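Local atomic coordinates of putative methylthioribose-1-phosphate isomerase (Archaeoglobus fulgidus, PDB entry 1T5O), a protein that probably catalyses the interconversion of 5-methylthioribose 1-phosphate and 5-methylthioribulose 1-phosphate, an isomerisation step of methionine biosynthesis. Residues I98-L106 and L117-E128; A167-V175 and T198-I207. One frame throughout, in Å; residues are numbered along the deposited sequence.

Contact 1: residues I98-L106 and L117-E128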
loop_
_atom_site.group_PDB
_atom_site.type_symbol
_atom_site.label_atom_id
_atom_site.label_comp_id
_atom_site.label_asym_id
_atom_site.label_seq_id
_atom_site.Cartn_x
_atom_site.Cartn_y
_atom_site.Cartn_z
ATOM N N ILE A 98 -23.755 -23.948 7.981
ATOM C CA ILE A 98 -23.996 -24.746 9.184
ATOM C C ILE A 98 -25.471 -25.122 9.319
ATOM O O ILE A 98 -25.813 -26.306 9.389
ATOM C CB ILE A 98 -23.623 -23.972 10.467
ATOM C CG1 ILE A 98 -22.119 -23.664 10.499
ATOM C CG2 ILE A 98 -24.089 -24.757 11.693
ATOM C CD1 ILE A 98 -21.257 -24.875 10.455
ATOM N N GLU A 99 -26.342 -24.111 9.350
ATOM C CA GLU A 99 -27.768 -24.357 9.521
ATOM C C GLU A 99 -28.431 -25.136 8.390
ATOM O O GLU A 99 -29.353 -25.913 8.628
ATOM C CB GLU A 99 -28.518 -23.037 9.825
ATOM C CG GLU A 99 -29.350 -22.349 8.704
ATOM C CD GLU A 99 -30.610 -23.111 8.230
ATOM O OE1 GLU A 99 -31.426 -23.607 9.055
ATOM O OE2 GLU A 99 -30.802 -23.191 7.002
ATOM N N ARG A 100 -27.969 -24.956 7.160
ATOM C CA ARG A 100 -28.587 -25.693 6.065
ATOM C C ARG A 100 -28.221 -27.165 6.065
ATOM O O ARG A 100 -29.048 -28.023 5.739
ATOM C CB ARG A 100 -28.227 -25.062 4.731
ATOM C CG ARG A 100 -29.089 -23.862 4.426
ATOM C CD ARG A 100 -29.613 -23.976 3.019
ATOM N NE ARG A 100 -28.923 -23.048 2.151
ATOM C CZ ARG A 100 -29.142 -22.940 0.847
ATOM N NH1 ARG A 100 -30.034 -23.720 0.246
ATOM N NH2 ARG A 100 -28.478 -22.024 0.159
ATOM N N ALA A 101 -26.983 -27.447 6.446
ATOM C CA ALA A 101 -26.483 -28.811 6.503
ATOM C C ALA A 101 -27.104 -29.531 7.700
ATOM O O ALA A 101 -27.503 -30.688 7.591
ATOM C CB ALA A 101 -24.949 -28.803 6.604
ATOM N N LEU A 102 -27.195 -28.834 8.830
ATOM C CA LEU A 102 -27.773 -29.403 10.048
ATOM C C LEU A 102 -29.247 -29.718 9.843
ATOM O O LEU A 102 -29.711 -30.817 10.154
ATOM C CB LEU A 102 -27.638 -28.421 11.215
ATOM C CG LEU A 102 -28.147 -28.936 12.577
ATOM C CD1 LEU A 102 -27.363 -30.187 12.968
ATOM C CD2 LEU A 102 -27.991 -27.857 13.643
ATOM N N ASN A 103 -29.975 -28.730 9.331
ATOM C CA ASN A 103 -31.405 -28.848 9.062
ATOM C C ASN A 103 -31.661 -30.086 8.211
ATOM O O ASN A 103 -32.588 -30.845 8.477
ATOM C CB ASN A 103 -31.907 -27.570 8.339
ATOM C CG ASN A 103 -33.406 -27.613 7.991
ATOM O OD1 ASN A 103 -33.786 -27.800 6.826
ATOM N ND2 ASN A 103 -34.254 -27.438 8.995
ATOM N N ALA A 104 -30.832 -30.299 7.196
ATOM C CA ALA A 104 -31.007 -31.452 6.308
ATOM C C ALA A 104 -30.659 -32.789 6.953
ATOM O O ALA A 104 -31.388 -33.786 6.804
ATOM C CB ALA A 104 -30.172 -31.271 5.036
ATOM N N ALA A 105 -29.533 -32.814 7.651
ATOM C CA ALA A 105 -29.076 -34.044 8.287
ATOM C C ALA A 105 -30.068 -34.525 9.345
ATOM O O ALA A 105 -30.389 -35.708 9.410
ATOM C CB ALA A 105 -27.690 -33.826 8.912
ATOM N N LEU A 106 -30.547 -33.602 10.169
ATOM C CA LEU A 106 -31.492 -33.947 11.220
ATOM C C LEU A 106 -32.762 -34.599 10.671
ATOM O O LEU A 106 -33.521 -35.212 11.417
ATOM C CB LEU A 106 -31.841 -32.702 12.033
ATOM C CG LEU A 106 -30.678 -32.149 12.859
ATOM C CD1 LEU A 106 -31.183 -31.004 13.713
ATOM C CD2 LEU A 106 -30.081 -33.240 13.738
ATOM N N LEU A 117 -27.345 -37.505 4.245
ATOM C CA LEU A 117 -28.049 -36.248 4.044
ATOM C C LEU A 117 -27.177 -35.035 4.357
ATOM O O LEU A 117 -27.283 -34.003 3.682
ATOM C CB LEU A 117 -29.319 -36.192 4.893
ATOM C CG LEU A 117 -30.446 -37.112 4.436
ATOM C CD1 LEU A 117 -31.677 -36.882 5.296
ATOM C CD2 LEU A 117 -30.738 -36.857 2.969
ATOM N N ALA A 118 -26.334 -35.152 5.385
ATOM C CA ALA A 118 -25.457 -34.047 5.752
ATOM C C ALA A 118 -24.528 -33.774 4.583
ATOM O O ALA A 118 -24.495 -32.656 4.070
ATOM C CB ALA A 118 -24.638 -34.389 7.009
ATOM N N LEU A 119 -23.802 -34.806 4.155
ATOM C CA LEU A 119 -22.857 -34.695 3.047
ATOM C C LEU A 119 -23.504 -34.235 1.748
ATOM O O LEU A 119 -22.934 -33.426 1.010
ATOM C CB LEU A 119 -22.147 -36.039 2.800
ATOM C CG LEU A 119 -21.147 -36.068 1.627
ATOM C CD1 LEU A 119 -20.165 -34.885 1.716
ATOM C CD2 LEU A 119 -20.380 -37.400 1.632
ATOM N N ARG A 120 -24.688 -34.758 1.467
ATOM C CA ARG A 120 -25.399 -34.408 0.248
ATOM C C ARG A 120 -25.795 -32.914 0.186
ATOM O O ARG A 120 -25.692 -32.281 -0.868
ATOM C CB ARG A 120 -26.634 -35.299 0.121
ATOM C CG ARG A 120 -27.519 -34.979 -1.049
ATOM C CD ARG A 120 -28.475 -36.133 -1.314
ATOM N NE ARG A 120 -29.568 -35.754 -2.205
ATOM C CZ ARG A 120 -30.534 -36.589 -2.579
ATOM N NH1 ARG A 120 -30.527 -37.844 -2.137
ATOM N NH2 ARG A 120 -31.514 -36.171 -3.376
ATOM N N GLU A 121 -26.245 -32.358 1.307
ATOM C CA GLU A 121 -26.621 -30.948 1.350
ATOM C C GLU A 121 -25.357 -30.091 1.157
ATOM O O GLU A 121 -25.352 -29.135 0.388
ATOM C CB GLU A 121 -27.289 -30.627 2.691
ATOM C CG GLU A 121 -27.719 -29.163 2.885
ATOM C CD GLU A 121 -28.822 -28.718 1.926
ATOM O OE1 GLU A 121 -29.332 -29.566 1.159
ATOM O OE2 GLU A 121 -29.189 -27.513 1.937
ATOM N N ALA A 122 -24.277 -30.470 1.832
ATOM C CA ALA A 122 -23.016 -29.745 1.720
ATOM C C ALA A 122 -22.502 -29.769 0.280
ATOM O O ALA A 122 -22.045 -28.746 -0.242
ATOM C CB ALA A 122 -21.965 -30.352 2.676
ATOM N N GLU A 123 -22.573 -30.929 -0.374
ATOM C CA GLU A 123 -22.102 -31.023 -1.758
ATOM C C GLU A 123 -22.975 -30.215 -2.709
ATOM O O GLU A 123 -22.480 -29.650 -3.684
ATOM C CB GLU A 123 -22.044 -32.479 -2.215
ATOM C CG GLU A 123 -21.073 -33.291 -1.397
ATOM C CD GLU A 123 -20.659 -34.574 -2.076
ATOM O OE1 GLU A 123 -21.528 -35.443 -2.294
ATOM O OE2 GLU A 123 -19.457 -34.704 -2.393
ATOM N N LYS A 124 -24.267 -30.159 -2.420
ATOM C CA LYS A 124 -25.197 -29.403 -3.246
ATOM C C LYS A 124 -24.911 -27.900 -3.116
ATOM O O LYS A 124 -24.914 -27.173 -4.109
ATOM C CB LYS A 124 -26.637 -29.697 -2.816
ATOM C CG LYS A 124 -27.709 -28.826 -3.484
ATOM C CD LYS A 124 -29.031 -29.006 -2.744
ATOM C CE LYS A 124 -30.181 -28.196 -3.345
ATOM N NZ LYS A 124 -31.379 -28.312 -2.443
ATOM N N LEU A 125 -24.660 -27.444 -1.896
ATOM C CA LEU A 125 -24.373 -26.042 -1.668
ATOM C C LEU A 125 -23.082 -25.623 -2.367
ATOM O O LEU A 125 -23.010 -24.526 -2.916
ATOM C CB LEU A 125 -24.263 -25.735 -0.172
ATOM C CG LEU A 125 -25.538 -25.892 0.664
ATOM C CD1 LEU A 125 -25.222 -25.573 2.123
ATOM C CD2 LEU A 125 -26.636 -24.969 0.141
ATOM N N ALA A 126 -22.071 -26.493 -2.354
ATOM C CA ALA A 126 -20.796 -26.171 -3.000
ATOM C C ALA A 126 -20.977 -26.122 -4.521
ATOM O O ALA A 126 -20.433 -25.253 -5.189
ATOM C CB ALA A 126 -19.720 -27.199 -2.627
ATOM N N GLU A 127 -21.757 -27.061 -5.051
ATOM C CA GLU A 127 -22.038 -27.147 -6.481
ATOM C C GLU A 127 -22.808 -25.910 -6.952
ATOM O O GLU A 127 -22.592 -25.399 -8.059
ATOM C CB GLU A 127 -22.888 -28.390 -6.750
ATOM C CG GLU A 127 -23.353 -28.531 -8.172
ATOM C CD GLU A 127 -22.208 -28.809 -9.124
ATOM O OE1 GLU A 127 -21.071 -29.044 -8.652
ATOM O OE2 GLU A 127 -22.449 -28.797 -10.345
ATOM N N GLU A 128 -23.751 -25.467 -6.126
ATOM C CA GLU A 128 -24.532 -24.285 -6.455
ATOM C C GLU A 128 -23.652 -23.040 -6.475
ATOM O O GLU A 128 -23.879 -22.148 -7.276
ATOM C CB GLU A 128 -25.662 -24.113 -5.457
ATOM C CG GLU A 128 -26.665 -25.249 -5.534
ATOM C CD GLU A 128 -27.806 -25.055 -4.559
ATOM O OE1 GLU A 128 -27.567 -24.505 -3.463
ATOM O OE2 GLU A 128 -28.934 -25.467 -4.898
#
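Ala105 and Ala118 meet methyl to methyl, CB of Ala105 lying 3.6 Å from CB of Ala118, and at this point the two helices come closest: the CA atoms of the same pair are 4.4 Å apart. With an alanine on each helix at this level, the axes can approach to 7.9 Å while running roughly antiparallel, at 144°. About one turn further along helix 117-128, the methyl of Ala104 rests on the Glu121 side chain, CB against CB at 3.8 Å. Leu117 closes this end by placing CD1 3.5 Å from the carbonyl O of Ala104.

The arrangement is a helical hairpin, in which helix 92-105 turns back through a short connection into the long helix 111-141. Helix 47-61 covers the deeper flank, where Ile58 packs on Ala101 and both Ala55 and Tyr56 pack on Ala122. Helix 70-85 lies against Leu102 and Ile98 on the far side of helix 92-105.

Toward the other end the helices splay apart and long side chains span the gap. Glu121 has CG anti to the backbone N (chi1 179°), a torsion that lays the CG of Glu121 3.3 Å from the carbonyl O of Arg100. The Arg100 chain, bent at chi2 and chi3, carries its guanidinium over Leu125, whose CD2 methyl lies over the centre of one face, 3.3 Å from CZ. The carboxylates of Glu121 and Glu128 stand well out of the guanidinium plane; NH1 of Arg100 is 4.2 Å from OE2 of Glu121, a purely electrostatic approach in this partly exposed margin.

Contact 2: residues A167-V175 and T198-I207; sequences ALGVVRSAV and TCWELMEDGI
Helices 167-175 and 198-204 run nearly parallel, 16° apart with axes 12.1 Å from each other, and the second ends in a Schellman motif, with Gly206 at positive phi, that turns the chain so that Ile207 faces back to the first helix. Arg172 bridges this wide gap. Its chain is extended from CG to NE and delivers the guanidinium edge-on to two carboxylates. NE and NH2 of Arg172 both bond OD2 of Asp205, each at 2.9 Å; the NE bond uses the anti lone pair, whereas NH2 arrives from above the carboxylate plane, 41° out of it. NH2 of Arg172 also donates to OE1 of Glu201 at 2.7 Å on the anti side, and NH1 adds a weak bond to the same oxygen. Two acidic groups thus hold the buried guanidinium against rotation and compensate its charge.

Apolar groups line the rest of the gap. CD1 of Leu168 packs 3.9 Å from CG2 of Thr198 and also reaches the Glu201 carboxylate, while Ile207 sets CG2 4.1 Å from CG1 of Val171 and CD1 4.2 Å from CG2 of Val175.

Arg158 adds a side-chain salt bridge to Asp205 and a backbone N-H bond to Glu201. The two helices lie side by side on the mainly parallel, Rossmann-like sheet, Val171 and Leu202 resting on strand 182-186 and Leu202 also on strand 208-212, into which the chain runs after Ile207.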
loop_
_atom_site.group_PDB
_atom_site.type_symbol
_atom_site.label_atom_id
_atom_site.label_comp_id
_atom_site.label_asym_id
_atom_site.label_seq_id
_atom_site.Cartn_x
_atom_site.Cartn_y
_atom_site.Cartn_z
ATOM N N ALA A 167 -15.266 -11.767 -9.283
ATOM C CA ALA A 167 -14.610 -10.825 -10.215
ATOM C C ALA A 167 -13.633 -11.517 -11.194
ATOM O O ALA A 167 -13.599 -11.204 -12.389
ATOM C CB ALA A 167 -13.867 -9.714 -9.417
ATOM N N LEU A 168 -12.827 -12.437 -10.676
ATOM C CA LEU A 168 -11.878 -13.180 -11.504
ATOM C C LEU A 168 -12.633 -14.267 -12.298
ATOM O O LEU A 168 -12.119 -14.801 -13.286
ATOM C CB LEU A 168 -10.756 -13.790 -10.621
ATOM C CG LEU A 168 -9.936 -12.721 -9.844
ATOM C CD1 LEU A 168 -8.726 -13.390 -9.156
ATOM C CD2 LEU A 168 -9.427 -11.615 -10.828
ATOM N N GLY A 169 -13.855 -14.581 -11.858
ATOM C CA GLY A 169 -14.675 -15.544 -12.575
ATOM C C GLY A 169 -15.125 -14.884 -13.880
ATOM O O GLY A 169 -15.306 -15.556 -14.907
ATOM N N VAL A 170 -15.304 -13.564 -13.844
ATOM C CA VAL A 170 -15.707 -12.803 -15.043
ATOM C C VAL A 170 -14.548 -12.805 -16.040
ATOM O O VAL A 170 -14.744 -12.894 -17.260
ATOM C CB VAL A 170 -16.061 -11.341 -14.678
ATOM C CG1 VAL A 170 -16.180 -10.484 -15.950
ATOM C CG2 VAL A 170 -17.392 -11.307 -13.886
ATOM N N VAL A 171 -13.343 -12.693 -15.517
ATOM C CA VAL A 171 -12.150 -12.746 -16.341
ATOM C C VAL A 171 -12.052 -14.172 -16.898
ATOM O O VAL A 171 -11.859 -14.342 -18.103
ATOM C CB VAL A 171 -10.870 -12.413 -15.534
ATOM C CG1 VAL A 171 -9.632 -12.706 -16.370
ATOM C CG2 VAL A 171 -10.860 -10.932 -15.145
ATOM N N ARG A 172 -12.217 -15.200 -16.058
ATOM C CA ARG A 172 -12.126 -16.566 -16.600
ATOM C C ARG A 172 -13.167 -16.822 -17.684
ATOM O O ARG A 172 -12.865 -17.458 -18.696
ATOM C CB ARG A 172 -12.254 -17.641 -15.506
ATOM C CG ARG A 172 -11.076 -17.652 -14.545
ATOM C CD ARG A 172 -11.069 -18.862 -13.605
ATOM N NE ARG A 172 -9.815 -18.870 -12.856
ATOM C CZ ARG A 172 -9.591 -18.173 -11.750
ATOM N NH1 ARG A 172 -10.550 -17.410 -11.233
ATOM N NH2 ARG A 172 -8.387 -18.196 -11.189
ATOM N N SER A 173 -14.388 -16.325 -17.517
ATOM C CA SER A 173 -15.388 -16.566 -18.554
ATOM C C SER A 173 -15.024 -15.893 -19.880
ATOM O O SER A 173 -15.262 -16.467 -20.958
ATOM C CB SER A 173 -16.773 -16.103 -18.101
ATOM O OG SER A 173 -17.206 -16.884 -16.994
ATOM N N ALA A 174 -14.445 -14.690 -19.821
ATOM C CA ALA A 174 -14.072 -14.021 -21.055
ATOM C C ALA A 174 -12.896 -14.729 -21.732
ATOM O O ALA A 174 -12.840 -14.818 -22.964
ATOM C CB ALA A 174 -13.729 -12.553 -20.796
ATOM N N VAL A 175 -11.945 -15.204 -20.939
ATOM C CA VAL A 175 -10.791 -15.911 -21.490
ATOM C C VAL A 175 -11.298 -17.182 -22.190
ATOM O O VAL A 175 -10.840 -17.521 -23.274
ATOM C CB VAL A 175 -9.770 -16.253 -20.366
ATOM C CG1 VAL A 175 -8.711 -17.258 -20.858
ATOM C CG2 VAL A 175 -9.076 -14.968 -19.912
ATOM N N THR A 198 -4.244 -13.638 -5.561
ATOM C CA THR A 198 -4.683 -13.351 -6.914
ATOM C C THR A 198 -3.623 -13.644 -7.964
ATOM O O THR A 198 -3.928 -14.246 -8.999
ATOM C CB THR A 198 -5.148 -11.891 -7.023
ATOM O OG1 THR A 198 -6.345 -11.758 -6.259
ATOM C CG2 THR A 198 -5.407 -11.492 -8.459
ATOM N N CYS A 199 -2.385 -13.226 -7.715
ATOM C CA CYS A 199 -1.350 -13.485 -8.693
ATOM C C CYS A 199 -1.123 -15.006 -8.844
ATOM O O CYS A 199 -0.842 -15.490 -9.936
ATOM C CB CYS A 199 -0.049 -12.768 -8.319
ATOM S SG CYS A 199 -0.089 -10.941 -8.539
ATOM N N TRP A 200 -1.237 -15.736 -7.741
ATOM C CA TRP A 200 -1.054 -17.177 -7.771
ATOM C C TRP A 200 -2.115 -17.877 -8.623
ATOM O O TRP A 200 -1.792 -18.591 -9.588
ATOM C CB TRP A 200 -1.088 -17.756 -6.352
ATOM C CG TRP A 200 -0.753 -19.235 -6.344
ATOM C CD1 TRP A 200 0.507 -19.798 -6.340
ATOM C CD2 TRP A 200 -1.680 -20.329 -6.489
ATOM N NE1 TRP A 200 0.404 -21.164 -6.484
ATOM C CE2 TRP A 200 -0.919 -21.515 -6.579
ATOM C CE3 TRP A 200 -3.081 -20.413 -6.558
ATOM C CZ2 TRP A 200 -1.509 -22.782 -6.737
ATOM C CZ3 TRP A 200 -3.675 -21.680 -6.718
ATOM C CH2 TRP A 200 -2.882 -22.845 -6.806
ATOM N N GLU A 201 -3.385 -17.666 -8.295
ATOM C CA GLU A 201 -4.421 -18.348 -9.061
ATOM C C GLU A 201 -4.479 -17.933 -10.527
ATOM O O GLU A 201 -4.867 -18.742 -11.370
ATOM C CB GLU A 201 -5.802 -18.204 -8.403
ATOM C CG GLU A 201 -6.395 -16.786 -8.387
ATOM C CD GLU A 201 -7.825 -16.803 -7.909
ATOM O OE1 GLU A 201 -8.733 -17.056 -8.723
ATOM O OE2 GLU A 201 -8.051 -16.606 -6.696
ATOM N N LEU A 202 -4.069 -16.710 -10.857
ATOM C CA LEU A 202 -4.118 -16.321 -12.257
ATOM C C LEU A 202 -2.928 -16.952 -12.990
ATOM O O LEU A 202 -3.073 -17.493 -14.092
ATOM C CB LEU A 202 -4.108 -14.787 -12.404
ATOM C CG LEU A 202 -5.413 -14.094 -11.956
ATOM C CD1 LEU A 202 -5.256 -12.581 -11.991
ATOM C CD2 LEU A 202 -6.542 -14.529 -12.849
ATOM N N MET A 203 -1.746 -16.903 -12.393
ATOM C CA MET A 203 -0.605 -17.506 -13.075
ATOM C C MET A 203 -0.794 -19.019 -13.192
ATOM O O MET A 203 -0.383 -19.636 -14.179
ATOM C CB MET A 203 0.693 -17.196 -12.322
ATOM C CG MET A 203 1.114 -15.756 -12.465
ATOM S SD MET A 203 2.494 -15.310 -11.432
ATOM C CE MET A 203 3.839 -16.364 -12.244
ATOM N N GLU A 204 -1.433 -19.613 -12.198
ATOM C CA GLU A 204 -1.650 -21.057 -12.190
ATOM C C GLU A 204 -2.552 -21.433 -13.368
ATOM O O GLU A 204 -2.364 -22.470 -14.014
ATOM C CB GLU A 204 -2.271 -21.460 -10.834
ATOM C CG GLU A 204 -2.412 -22.942 -10.582
ATOM C CD GLU A 204 -1.080 -23.636 -10.275
ATOM O OE1 GLU A 204 -0.041 -22.956 -10.193
ATOM O OE2 GLU A 204 -1.087 -24.869 -10.110
ATOM N N ASP A 205 -3.505 -20.557 -13.687
ATOM C CA ASP A 205 -4.438 -20.795 -14.785
ATOM C C ASP A 205 -4.017 -20.201 -16.128
ATOM O O ASP A 205 -4.788 -20.220 -17.090
ATOM C CB ASP A 205 -5.842 -20.285 -14.389
ATOM C CG ASP A 205 -6.360 -20.954 -13.146
ATOM O OD1 ASP A 205 -5.675 -21.891 -12.638
ATOM O OD2 ASP A 205 -7.438 -20.556 -12.656
ATOM N N GLY A 206 -2.801 -19.666 -16.203
ATOM C CA GLY A 206 -2.312 -19.110 -17.452
ATOM C C GLY A 206 -2.906 -17.783 -17.876
ATOM O O GLY A 206 -2.962 -17.469 -19.063
ATOM N N ILE A 207 -3.377 -16.993 -16.918
ATOM C CA ILE A 207 -3.922 -15.681 -17.251
ATOM C C ILE A 207 -2.856 -14.627 -16.946
ATOM O O ILE A 207 -2.309 -14.616 -15.845
ATOM C CB ILE A 207 -5.203 -15.428 -16.442
ATOM C CG1 ILE A 207 -6.222 -16.520 -16.828
ATOM C CG2 ILE A 207 -5.723 -14.028 -16.707
ATOM C CD1 ILE A 207 -7.607 -16.384 -16.230
#

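Overall arrangement
Contact 1 closes before contact 2 opens along the chain. The first is a hairpin in the helical part of the chain; the second joins two helices of the sheet-containing part. Their centres are 29 Å apart and their nearest atoms about 13 Å, so they do not touch. Contact 2 is the nearer to the predicted substrate site: side chains of Thr198 and Gln193 are about 6 Å apart, as are those of Glu201 and Arg45, and Thr198 OG1 bonds the carbonyl O of Cys154, the predicted transition-state stabiliser. In contact 1, the Arg100 side chain is about 12 Å from that of Ala47, which belongs with Arg45 and Gly46 to the predicted substrate site.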